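Local coordinates for protein prolyl endopeptidase (Myxococcus xanthus, PDB 2BKL) that probably cleaves oligopeptides on the carboxyl side of proline, and less readily of alanine, acting as a serine endopeptidase, at residues P315-A320 against E343-T348; L287-E290 against R294-V297; S324-I327 against L332-E335; Q358-G363 against Q389-S394; F298-A303 against A308-I313. One frame throughout, in Å; residues are numbered along the deposited sequence.

Contact 1 of 5, residues P315-A320 against E343-T348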
# COMPACT_ATOMS: atom_id res chain seq x y z
N PRO A 315 -0.44 14.57 -24.66
CA PRO A 315 -0.92 13.32 -25.25
C PRO A 315 -0.36 12.08 -24.61
O PRO A 315 0.64 12.14 -23.92
CB PRO A 315 -0.46 13.43 -26.72
CG PRO A 315 -0.30 14.86 -26.94
CD PRO A 315 0.23 15.42 -25.65
N GLU A 316 -1.03 10.96 -24.80
CA GLU A 316 -0.51 9.68 -24.36
C GLU A 316 0.89 9.46 -24.94
O GLU A 316 1.12 9.68 -26.14
CB GLU A 316 -1.44 8.55 -24.81
CG GLU A 316 -1.13 7.19 -24.20
CD GLU A 316 -2.04 6.07 -24.70
OE1 GLU A 316 -2.64 6.20 -25.79
OE2 GLU A 316 -2.10 5.04 -24.01
N ASP A 317 1.80 9.02 -24.09
CA ASP A 317 3.16 8.73 -24.54
C ASP A 317 3.19 7.49 -25.42
O ASP A 317 2.35 6.61 -25.31
CB ASP A 317 4.08 8.57 -23.33
CG ASP A 317 5.55 8.62 -23.72
OD1 ASP A 317 6.13 7.54 -23.96
OD2 ASP A 317 6.18 9.69 -23.77
N SER A 318 4.18 7.44 -26.32
CA SER A 318 4.28 6.31 -27.25
C SER A 318 4.56 4.99 -26.54
O SER A 318 4.20 3.94 -27.05
CB SER A 318 5.33 6.59 -28.34
OG SER A 318 6.62 6.80 -27.79
N SER A 319 5.20 5.03 -25.36
CA SER A 319 5.49 3.82 -24.62
C SER A 319 5.36 3.91 -23.10
O SER A 319 5.10 2.89 -22.48
CB SER A 319 6.89 3.32 -24.96
OG SER A 319 7.87 4.23 -24.53
N ALA A 320 5.57 5.09 -22.49
CA ALA A 320 5.64 5.23 -21.05
C ALA A 320 4.28 5.39 -20.38
O ALA A 320 3.37 5.97 -20.98
CB ALA A 320 6.52 6.42 -20.68
N GLU A 343 10.57 8.08 -14.55
CA GLU A 343 11.17 9.26 -15.15
C GLU A 343 10.24 10.41 -14.86
O GLU A 343 9.02 10.27 -14.91
CB GLU A 343 11.31 9.07 -16.67
CG GLU A 343 11.81 10.31 -17.41
CD GLU A 343 12.34 10.03 -18.79
OE1 GLU A 343 13.52 9.63 -18.89
OE2 GLU A 343 11.59 10.24 -19.77
N VAL A 344 10.80 11.57 -14.53
CA VAL A 344 10.02 12.73 -14.17
C VAL A 344 10.28 13.83 -15.19
O VAL A 344 11.42 14.17 -15.49
CB VAL A 344 10.32 13.18 -12.74
CG1 VAL A 344 9.50 14.44 -12.40
CG2 VAL A 344 10.00 12.04 -11.76
N ARG A 345 9.20 14.38 -15.75
CA ARG A 345 9.27 15.40 -16.80
C ARG A 345 8.51 16.65 -16.38
O ARG A 345 7.40 16.58 -15.83
CB ARG A 345 8.67 14.84 -18.09
CG ARG A 345 9.35 13.59 -18.61
CD ARG A 345 8.80 13.14 -19.94
NE ARG A 345 9.25 11.80 -20.28
CZ ARG A 345 8.64 10.99 -21.14
NH1 ARG A 345 7.54 11.36 -21.77
NH2 ARG A 345 9.14 9.78 -21.37
N VAL A 346 9.14 17.80 -16.58
CA VAL A 346 8.55 19.10 -16.29
C VAL A 346 8.04 19.67 -17.60
O VAL A 346 8.76 19.66 -18.59
CB VAL A 346 9.57 20.05 -15.62
CG1 VAL A 346 8.97 21.45 -15.40
CG2 VAL A 346 10.00 19.46 -14.30
N ALA A 347 6.81 20.13 -17.59
CA ALA A 347 6.16 20.76 -18.75
C ALA A 347 5.51 22.07 -18.34
O ALA A 347 5.22 22.28 -17.16
CB ALA A 347 5.11 19.84 -19.35
N THR A 348 5.23 22.94 -19.30
CA THR A 348 4.48 24.14 -18.97
C THR A 348 3.04 23.77 -18.72
O THR A 348 2.59 22.65 -19.01
CB THR A 348 4.52 25.20 -20.08
OG1 THR A 348 3.82 24.72 -21.22
CG2 THR A 348 5.97 25.47 -20.54
O HOH W 1 8.86 7.71 -23.36
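The backbones that carry D317 and R345 run well apart: the nearest pair of alpha carbons is A320 CA and E343 CA, 9.0 Å from each other, and no backbone hydrogen bond joins the segments. The contact belongs to the beta-propeller. Residues 315-320 link one four-stranded sheet to the next, and 343-348 is an inner strand of that second sheet. R345 spans the gap. Its CG sits beside the backbone N (chi1 -59°), and the chain is extended from there to NE, which carries the guanidinium to the loop. R345 NH1 then donates to D317 OD2 at 2.9 Å in an almost straight salt bridge, 174° at the hydrogen. The oxygen lies in the guanidinium plane, but the donor stands 46° out of the carboxylate plane. D317 is itself held by an Asx turn. Its OD1 accepts from S319 N at 3.0 Å and from A320 N at 2.9 Å, and the two donors come from opposite faces of the carboxylate. On the strand, E343 OE2 is gripped side-on by R345 NE at 2.9 Å and by R345 NH2 at 3.0 Å. The guanidinium thus joins two acids, which probably favours the ionised form of both. It also makes a cation-pi contact with Y336. An alanine in place of R345 would probably leave the D317 and E343 carboxylates without their shared positive mate and cut the tie between loop and strand. A water closes the network: it accepts from R345 NH2 and donates to D317 OD1 at 2.8 Å.

Contact 2 of 5, residues L287-E290 against R294-V297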
# COMPACT_ATOMS: atom_id res chain seq x y z
N LEU A 287 -6.13 14.33 -15.41
CA LEU A 287 -5.33 13.16 -15.76
C LEU A 287 -6.26 11.99 -15.92
O LEU A 287 -7.03 11.67 -15.00
CB LEU A 287 -4.32 12.87 -14.64
CG LEU A 287 -3.54 11.56 -14.74
CD1 LEU A 287 -2.60 11.51 -15.95
CD2 LEU A 287 -2.77 11.33 -13.43
N THR A 288 -6.23 11.32 -17.06
CA THR A 288 -7.19 10.26 -17.35
C THR A 288 -6.68 9.19 -18.28
O THR A 288 -5.78 9.43 -19.10
CB THR A 288 -8.48 10.92 -17.93
OG1 THR A 288 -9.47 9.92 -18.17
CG2 THR A 288 -8.23 11.55 -19.27
N ASP A 289 -7.26 7.99 -18.14
CA ASP A 289 -7.04 6.91 -19.08
C ASP A 289 -8.14 6.78 -20.14
O ASP A 289 -8.14 5.86 -20.94
CB ASP A 289 -6.74 5.56 -18.37
CG ASP A 289 -7.82 5.11 -17.48
OD1 ASP A 289 -8.94 5.65 -17.58
OD2 ASP A 289 -7.63 4.18 -16.63
N GLU A 290 -9.06 7.74 -20.17
CA GLU A 290 -10.08 7.75 -21.21
C GLU A 290 -9.44 7.85 -22.58
O GLU A 290 -8.73 8.82 -22.87
CB GLU A 290 -11.07 8.88 -20.99
CG GLU A 290 -12.34 8.75 -21.84
CD GLU A 290 -12.98 10.08 -22.14
OE1 GLU A 290 -13.56 10.71 -21.21
OE2 GLU A 290 -12.95 10.49 -23.33
N ARG A 294 -2.29 4.28 -21.25
CA ARG A 294 -1.16 4.80 -20.48
C ARG A 294 -1.29 6.25 -19.99
O ARG A 294 -0.33 6.83 -19.47
CB ARG A 294 0.12 4.64 -21.29
CG ARG A 294 0.56 3.17 -21.48
CD ARG A 294 1.84 3.04 -22.30
NE ARG A 294 1.69 3.70 -23.60
CZ ARG A 294 1.27 3.12 -24.70
NH1 ARG A 294 0.96 1.82 -24.73
NH2 ARG A 294 1.15 3.84 -25.80
N GLN A 295 -2.50 6.81 -20.13
CA GLN A 295 -2.94 8.10 -19.59
C GLN A 295 -2.44 9.30 -20.36
O GLN A 295 -1.43 9.28 -21.07
CB GLN A 295 -2.66 8.24 -18.08
CG GLN A 295 -3.42 7.20 -17.27
CD GLN A 295 -3.80 7.62 -15.86
OE1 GLN A 295 -4.98 7.79 -15.57
NE2 GLN A 295 -2.81 7.77 -14.98
N ARG A 296 -3.21 10.37 -20.20
CA ARG A 296 -2.97 11.64 -20.87
C ARG A 296 -3.57 12.75 -20.02
O ARG A 296 -4.26 12.47 -19.02
CB ARG A 296 -3.59 11.62 -22.27
CG ARG A 296 -5.08 11.35 -22.34
CD ARG A 296 -5.57 11.39 -23.78
NE ARG A 296 -6.91 10.87 -23.97
CZ ARG A 296 -7.59 11.03 -25.10
NH1 ARG A 296 -7.05 11.68 -26.14
NH2 ARG A 296 -8.80 10.53 -25.21
N VAL A 297 -3.27 13.99 -20.37
CA VAL A 297 -3.75 15.16 -19.64
C VAL A 297 -4.55 16.11 -20.52
O VAL A 297 -4.09 16.50 -21.58
CB VAL A 297 -2.62 15.96 -18.94
CG1 VAL A 297 -3.21 17.04 -18.04
CG2 VAL A 297 -1.72 15.01 -18.13
O HOH W 2 -6.46 9.17 -13.70
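T288 and R296 are an antiparallel hydrogen-bonded pair where a beta hairpin runs into its turn. Two backbone bonds join them: T288 N to R296 O at 3.0 Å, and R296 N to T288 O at 2.9 Å. L287 and V297 form the non-hydrogen-bonded pair beside it. Side chain to backbone bonds come next. The R296 guanidinium grips E290 O side-on, with NE at 3.0 Å and NH2 at 2.9 Å. The oxygen lies in the guanidinium plane. NE arrives nearly along the C=O axis, whereas NH2 stands above the carbonyl plane. R296 CG lies between the backbone N and the carbonyl carbon (chi1 58°), and the rest of the chain is extended to reach E290. The turn is shaped further by T288 OG1, which accepts from E290 N at 3.0 Å in an ST turn and is also bonded to K274 O. A water bridges L287 O and Q295 OE1, donating to both. Apolar contact is modest. L287 CD1 meets V297 CG2 at 4.2 Å, and the L287 and Q295 side chains cross at about a right angle, L287 CG lying 3.9 Å from Q295 NE2. That nitrogen is hydrogen-bonded to L322 O. R296 NH1 forms a salt bridge with E312; E290 OE2 forms one with R307, and E290 OE1 is hydrogen-bonded to Y275 OH. The hairpin strands 283-288 and 296-300 are the two inner strands of a four-stranded propeller sheet, flanked by 275-280 and 311-314. L287 and V297 face strand 321-328 of the following sheet, where both touch L322.

Contact 3 of 5, residues S324-I327 against L332-E335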
# COMPACT_ATOMS: atom_id res chain seq x y z
N SER A 324 1.20 10.13 -12.51
CA SER A 324 0.68 11.24 -11.73
C SER A 324 1.13 12.56 -12.33
O SER A 324 2.12 12.63 -13.09
CB SER A 324 1.13 11.19 -10.29
OG SER A 324 2.51 11.45 -10.18
N VAL A 325 0.39 13.58 -11.97
CA VAL A 325 0.63 14.94 -12.38
C VAL A 325 0.52 15.79 -11.16
O VAL A 325 -0.48 15.72 -10.43
CB VAL A 325 -0.43 15.44 -13.37
CG1 VAL A 325 -0.17 16.89 -13.70
CG2 VAL A 325 -0.44 14.60 -14.59
N SER A 326 1.52 16.64 -10.96
CA SER A 326 1.46 17.65 -9.92
C SER A 326 1.71 19.02 -10.50
O SER A 326 2.41 19.17 -11.50
CB SER A 326 2.44 17.36 -8.81
OG SER A 326 3.77 17.47 -9.26
N ILE A 327 1.10 20.03 -9.91
CA ILE A 327 1.35 21.38 -10.32
C ILE A 327 2.28 22.00 -9.30
O ILE A 327 1.93 22.17 -8.12
CB ILE A 327 0.04 22.19 -10.39
CG1 ILE A 327 -0.99 21.48 -11.28
CG2 ILE A 327 0.34 23.60 -10.88
CD1 ILE A 327 -2.36 22.18 -11.32
N LEU A 332 3.64 21.90 -14.79
CA LEU A 332 3.23 20.51 -14.58
C LEU A 332 4.44 19.62 -14.37
O LEU A 332 5.41 19.71 -15.11
CB LEU A 332 2.46 20.01 -15.80
CG LEU A 332 1.18 20.78 -16.15
CD1 LEU A 332 0.59 20.19 -17.40
CD2 LEU A 332 0.17 20.78 -15.03
N SER A 333 4.40 18.75 -13.37
CA SER A 333 5.40 17.71 -13.15
C SER A 333 4.74 16.37 -13.41
O SER A 333 3.76 16.05 -12.79
CB SER A 333 6.01 17.77 -11.76
OG SER A 333 7.08 16.85 -11.65
N LEU A 334 5.31 15.62 -14.34
CA LEU A 334 4.70 14.41 -14.89
C LEU A 334 5.59 13.23 -14.52
O LEU A 334 6.77 13.15 -14.92
CB LEU A 334 4.58 14.51 -16.41
CG LEU A 334 3.92 15.77 -16.99
CD1 LEU A 334 4.05 15.84 -18.49
CD2 LEU A 334 2.51 15.77 -16.63
N GLU A 335 5.03 12.28 -13.80
CA GLU A 335 5.75 11.08 -13.37
C GLU A 335 5.35 9.93 -14.29
O GLU A 335 4.20 9.49 -14.29
CB GLU A 335 5.40 10.72 -11.94
CG GLU A 335 6.17 9.52 -11.39
CD GLU A 335 5.58 8.96 -10.11
OE1 GLU A 335 4.56 9.45 -9.59
OE2 GLU A 335 6.14 7.96 -9.64
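The E335 carboxylate, the flat side-chain group of this contact, takes a hydrogen bond from S324. S324 OG donates to E335 OE1 at 2.9 Å, and OE1 accepts through its anti lone pair, the one away from the other carboxylate oxygen. The E335 chain is extended beyond CG, which lies opposite the backbone N (chi1 -177°), and this sets OE1 beside the serine. S326 and S333 share this sheet face, with S326 OG packed 3.4 Å from S333 CB. Their hydroxyls are bonded outside the pair, S326 OG to L368 O and S333 OG to N367 OD1. The other face is apolar. V325 and L334 lie side by side and point the same way, CG2 of V325 being 3.8 Å from CD2 of L334. L332 CD2 fits between two neighbours, 4.0 Å from I327 CG1 and 4.1 Å from V325 CG1. Backbone bonds hold the strands in antiparallel register. S333 N donates to S326 O at 2.8 Å, and S326 N to S333 O at 3.0 Å, in the carbonyl plane. E335 N reaches S324 O almost straight, at 177°. V325 and I327 also pack on the preceding sheet, against L287 and Y285. A beta hairpin with one polar and one apolar face is formed here by the first two strands, 321-328 and 331-338, of a four-stranded blade of the beta-propeller.

Contact 4 of 5, residues Q358-G363 against Q389-S394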
# COMPACT_ATOMS: atom_id res chain seq x y z
N GLN A 358 17.03 14.95 -14.19
CA GLN A 358 18.17 14.06 -14.30
C GLN A 358 18.41 13.38 -12.97
O GLN A 358 18.79 13.99 -11.98
CB GLN A 358 19.41 14.83 -14.74
CG GLN A 358 19.21 15.55 -16.07
CD GLN A 358 18.94 14.62 -17.23
OE1 GLN A 358 19.75 13.72 -17.53
NE2 GLN A 358 17.82 14.84 -17.92
N LEU A 359 18.16 12.07 -12.96
CA LEU A 359 18.20 11.30 -11.74
C LEU A 359 19.64 10.86 -11.45
O LEU A 359 20.47 10.72 -12.36
CB LEU A 359 17.31 10.07 -11.87
CG LEU A 359 15.87 10.39 -12.24
CD1 LEU A 359 15.06 9.10 -12.43
CD2 LEU A 359 15.20 11.29 -11.23
N PRO A 360 19.92 10.60 -10.19
CA PRO A 360 21.28 10.19 -9.81
C PRO A 360 21.71 8.82 -10.33
O PRO A 360 22.91 8.52 -10.38
CB PRO A 360 21.25 10.22 -8.28
CG PRO A 360 19.92 10.51 -7.86
CD PRO A 360 19.02 10.72 -9.04
N GLY A 361 20.77 7.99 -10.74
CA GLY A 361 21.08 6.62 -11.11
C GLY A 361 19.83 5.88 -11.42
O GLY A 361 18.74 6.47 -11.49
N VAL A 362 19.99 4.58 -11.64
CA VAL A 362 18.89 3.66 -11.86
C VAL A 362 18.27 3.33 -10.50
O VAL A 362 18.96 2.92 -9.56
CB VAL A 362 19.39 2.37 -12.56
CG1 VAL A 362 18.30 1.31 -12.63
CG2 VAL A 362 19.92 2.72 -13.97
N GLY A 363 16.98 3.58 -10.39
CA GLY A 363 16.24 3.32 -9.17
C GLY A 363 14.81 3.79 -9.30
O GLY A 363 14.20 3.69 -10.36
N GLN A 389 17.27 9.25 -0.76
CA GLN A 389 17.87 10.54 -0.95
C GLN A 389 16.77 11.50 -1.34
O GLN A 389 15.92 11.15 -2.14
CB GLN A 389 18.85 10.48 -2.09
CG GLN A 389 20.05 9.56 -1.79
CD GLN A 389 20.99 9.37 -2.96
OE1 GLN A 389 20.70 9.77 -4.09
NE2 GLN A 389 22.10 8.70 -2.70
N ILE A 390 16.78 12.70 -0.81
CA ILE A 390 15.86 13.74 -1.21
C ILE A 390 16.61 14.85 -1.88
O ILE A 390 17.61 15.32 -1.37
CB ILE A 390 15.09 14.29 -0.01
CG1 ILE A 390 14.33 13.18 0.70
CG2 ILE A 390 14.17 15.43 -0.47
CD1 ILE A 390 13.70 13.66 1.98
N TYR A 391 16.13 15.26 -3.04
CA TYR A 391 16.68 16.37 -3.80
C TYR A 391 15.75 17.56 -3.76
O TYR A 391 14.53 17.42 -3.86
CB TYR A 391 16.95 15.94 -5.26
CG TYR A 391 18.11 14.98 -5.32
CD1 TYR A 391 17.91 13.63 -5.10
CD2 TYR A 391 19.38 15.42 -5.57
CE1 TYR A 391 18.94 12.75 -5.10
CE2 TYR A 391 20.46 14.52 -5.60
CZ TYR A 391 20.21 13.19 -5.35
OH TYR A 391 21.23 12.27 -5.39
N LYS A 392 16.34 18.73 -3.62
CA LYS A 392 15.62 19.99 -3.71
C LYS A 392 15.94 20.57 -5.07
O LYS A 392 17.11 20.73 -5.44
CB LYS A 392 16.04 20.93 -2.58
CG LYS A 392 15.35 22.30 -2.62
CD LYS A 392 15.78 23.17 -1.45
CE LYS A 392 15.55 24.63 -1.70
NZ LYS A 392 16.26 25.48 -0.71
N THR A 393 14.91 20.89 -5.83
CA THR A 393 15.08 21.37 -7.19
C THR A 393 14.34 22.68 -7.39
O THR A 393 13.37 22.96 -6.70
CB THR A 393 14.59 20.33 -8.22
OG1 THR A 393 13.14 20.33 -8.28
CG2 THR A 393 14.93 18.91 -7.85
N SER A 394 14.81 23.47 -8.34
CA SER A 394 14.08 24.63 -8.81
C SER A 394 13.27 24.24 -10.04
O SER A 394 13.78 23.72 -11.01
CB SER A 394 15.05 25.75 -9.20
OG SER A 394 14.38 26.73 -9.99
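Y391 OH donates to Q389 OE1 at 2.9 Å, and P360 of the facing loop packs against this bonded pair. The donor stands above the amide plane, 49° out of it. Both residues sit on one strand, two apart, and project to the same side of the sheet. Y391 CG lies opposite its carbonyl carbon (chi1 -71°), and this turns the phenol along the strand toward Q389. P360 makes the whole contact from the loop side, through its ring carbons. CG is 3.3 Å from Y391 OH and 3.7 Å from Y391 CZ, while CB lies 3.5 Å from the same OH. The two side chains slide past each other in opposite directions, and CG meets the tyrosine ring obliquely. P360 CG also approaches Q389 OE1, at 3.9 Å. No hydrogen bond joins the segments, so the contact is van der Waals packing at the surface. Without the phenol, as with an alanine here, Q389 OE1 is likely to lose this donor and P360 CG and CB the surface they pack on. The backbones stay apart, with P360 CA 9.5 Å from Q389 CA. Residues 358-363 link strand 353-356 of one propeller sheet to strand 364-365 of the next. Strand 386-394 lies in that next sheet between 376-383 and 400-405; on the former, Y379 meets the Y391 ring nearly parallel and, with F381, also touches P360, while on the latter L402 touches Q389 and Y391.

Contact 5 of 5, residues F298-A303 against A308-I313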
# COMPACT_ATOMS: atom_id res chain seq x y z
N PHE A 298 -5.71 16.52 -20.02
CA PHE A 298 -6.58 17.53 -20.62
C PHE A 298 -6.59 18.81 -19.77
O PHE A 298 -6.43 18.77 -18.54
CB PHE A 298 -8.03 17.03 -20.70
CG PHE A 298 -8.26 15.95 -21.71
CD1 PHE A 298 -8.55 16.28 -23.03
CD2 PHE A 298 -8.22 14.61 -21.36
CE1 PHE A 298 -8.78 15.31 -23.96
CE2 PHE A 298 -8.42 13.64 -22.30
CZ PHE A 298 -8.72 13.99 -23.61
N GLU A 299 -6.75 19.95 -20.43
CA GLU A 299 -7.06 21.21 -19.78
C GLU A 299 -8.54 21.45 -20.00
O GLU A 299 -9.03 21.33 -21.13
CB GLU A 299 -6.25 22.37 -20.37
CG GLU A 299 -6.52 23.71 -19.72
CD GLU A 299 -5.62 24.83 -20.22
OE1 GLU A 299 -4.53 24.57 -20.78
OE2 GLU A 299 -6.01 25.99 -20.05
N VAL A 300 -9.25 21.77 -18.92
CA VAL A 300 -10.69 22.00 -18.96
C VAL A 300 -11.00 23.38 -18.42
O VAL A 300 -10.46 23.77 -17.39
CB VAL A 300 -11.43 20.94 -18.13
CG1 VAL A 300 -12.96 21.19 -18.13
CG2 VAL A 300 -11.10 19.55 -18.64
N ASP A 301 -11.85 24.11 -19.14
CA ASP A 301 -12.32 25.42 -18.73
C ASP A 301 -13.59 25.22 -17.88
O ASP A 301 -14.54 24.65 -18.36
CB ASP A 301 -12.65 26.19 -20.00
CG ASP A 301 -13.06 27.60 -19.74
OD1 ASP A 301 -13.38 27.96 -18.58
OD2 ASP A 301 -13.05 28.43 -20.67
N PRO A 302 -13.58 25.60 -16.61
CA PRO A 302 -14.76 25.40 -15.75
C PRO A 302 -16.03 26.06 -16.34
O PRO A 302 -17.11 25.61 -16.03
CB PRO A 302 -14.37 26.08 -14.45
CG PRO A 302 -12.86 26.18 -14.49
CD PRO A 302 -12.46 26.23 -15.89
N ALA A 303 -15.85 27.12 -17.12
CA ALA A 303 -16.97 27.82 -17.75
C ALA A 303 -17.55 27.08 -18.94
O ALA A 303 -18.68 27.38 -19.34
CB ALA A 303 -16.52 29.19 -18.20
N ALA A 308 -16.68 17.66 -24.89
CA ALA A 308 -16.31 18.08 -26.22
C ALA A 308 -15.40 19.30 -26.22
O ALA A 308 -14.71 19.53 -27.20
CB ALA A 308 -17.57 18.38 -27.04
N SER A 309 -15.44 20.07 -25.15
CA SER A 309 -14.64 21.29 -25.04
C SER A 309 -13.28 21.06 -24.36
O SER A 309 -12.52 22.01 -24.24
CB SER A 309 -15.40 22.34 -24.24
OG SER A 309 -16.60 22.68 -24.91
N TRP A 310 -12.98 19.84 -23.92
CA TRP A 310 -11.69 19.60 -23.27
C TRP A 310 -10.58 19.66 -24.31
O TRP A 310 -10.78 19.24 -25.44
CB TRP A 310 -11.65 18.22 -22.64
CG TRP A 310 -12.62 17.98 -21.51
CD1 TRP A 310 -13.62 18.79 -21.08
CD2 TRP A 310 -12.64 16.84 -20.65
NE1 TRP A 310 -14.28 18.23 -20.02
CE2 TRP A 310 -13.69 17.02 -19.73
CE3 TRP A 310 -11.87 15.67 -20.56
CZ2 TRP A 310 -14.01 16.08 -18.76
CZ3 TRP A 310 -12.17 14.76 -19.61
CH2 TRP A 310 -13.21 14.97 -18.70
N LYS A 311 -9.41 20.17 -23.92
CA LYS A 311 -8.26 20.29 -24.80
C LYS A 311 -7.14 19.37 -24.32
O LYS A 311 -6.66 19.51 -23.21
CB LYS A 311 -7.79 21.73 -24.96
CG LYS A 311 -7.34 22.48 -23.75
CD LYS A 311 -7.18 24.00 -24.03
CE LYS A 311 -5.72 24.43 -24.21
NZ LYS A 311 -5.67 25.80 -24.81
N GLU A 312 -6.76 18.40 -25.14
CA GLU A 312 -5.63 17.58 -24.81
C GLU A 312 -4.36 18.43 -24.81
O GLU A 312 -4.02 19.05 -25.82
CB GLU A 312 -5.50 16.45 -25.81
CG GLU A 312 -4.40 15.45 -25.50
CD GLU A 312 -4.31 14.37 -26.55
OE1 GLU A 312 -4.02 14.71 -27.73
OE2 GLU A 312 -4.51 13.19 -26.21
N ILE A 313 -3.65 18.48 -23.69
CA ILE A 313 -2.39 19.22 -23.62
C ILE A 313 -1.15 18.32 -23.44
O ILE A 313 -0.05 18.75 -23.77
CB ILE A 313 -2.42 20.30 -22.53
CG1 ILE A 313 -2.70 19.72 -21.14
CG2 ILE A 313 -3.47 21.38 -22.86
CD1 ILE A 313 -2.36 20.70 -19.99
O HOH W 3 -13.06 22.77 -21.39
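A beta hairpin at the outer edge of a propeller sheet brings F298 and V300 against W310. E299 and K311 are its antiparallel hydrogen-bonded pair, with E299 N to K311 O at 2.8 Å and K311 N to E299 O at 3.0 Å. F298 pairs with E312 without hydrogen bonds. The aromatic contact is T-shaped: the edge of W310 turns toward the face of F298, the planes 62° apart, with W310 CE3 3.8 Å from F298 CG. V300 adds a CH-pi contact. Its CG2 lies over the W310 five-membered ring, 3.5 Å from the centroid. This methyl is opposite the carbonyl carbon and beside the backbone N, which aims it at the indole. W310 NE1 is hydrogen-bonded to P305 O in the connecting loop. On the other sheet face, E299 and K311 lie side by side, with E299 CB 3.6 Å from K311 CG. E299 CB also meets I313 CG2 at 3.9 Å. E299 OE1 and K311 NZ are 4.4 Å apart, beyond a salt bridge, and E299 OE2 pairs with R283. Attraction between E299 and K311 is therefore probably secondary, and the buried carboxylate is likely kept ionised mainly by R283.

Overall arrangement
All five contacts lie in the N-terminal beta-propeller and span three consecutive four-stranded sheets. Along the chain the order is contact 2, contact 5, contact 1 with contact 3 enclosed, then contact 4. Contacts 2 and 5 share strand 296-300, with centres about 13 Å apart. Contacts 1 and 3 meet in the next sheet through neighbouring strands 341-348 and 331-338, about 9 Å between centres. Packing of V297 on V325 joins contact 2 to contact 3. Contact 4 reaches the third sheet and touches none of the others; its centre is about 32 Å from that of contact 5. Hairpins thus build the blades, while loops 315-320 and 358-363 connect successive ones.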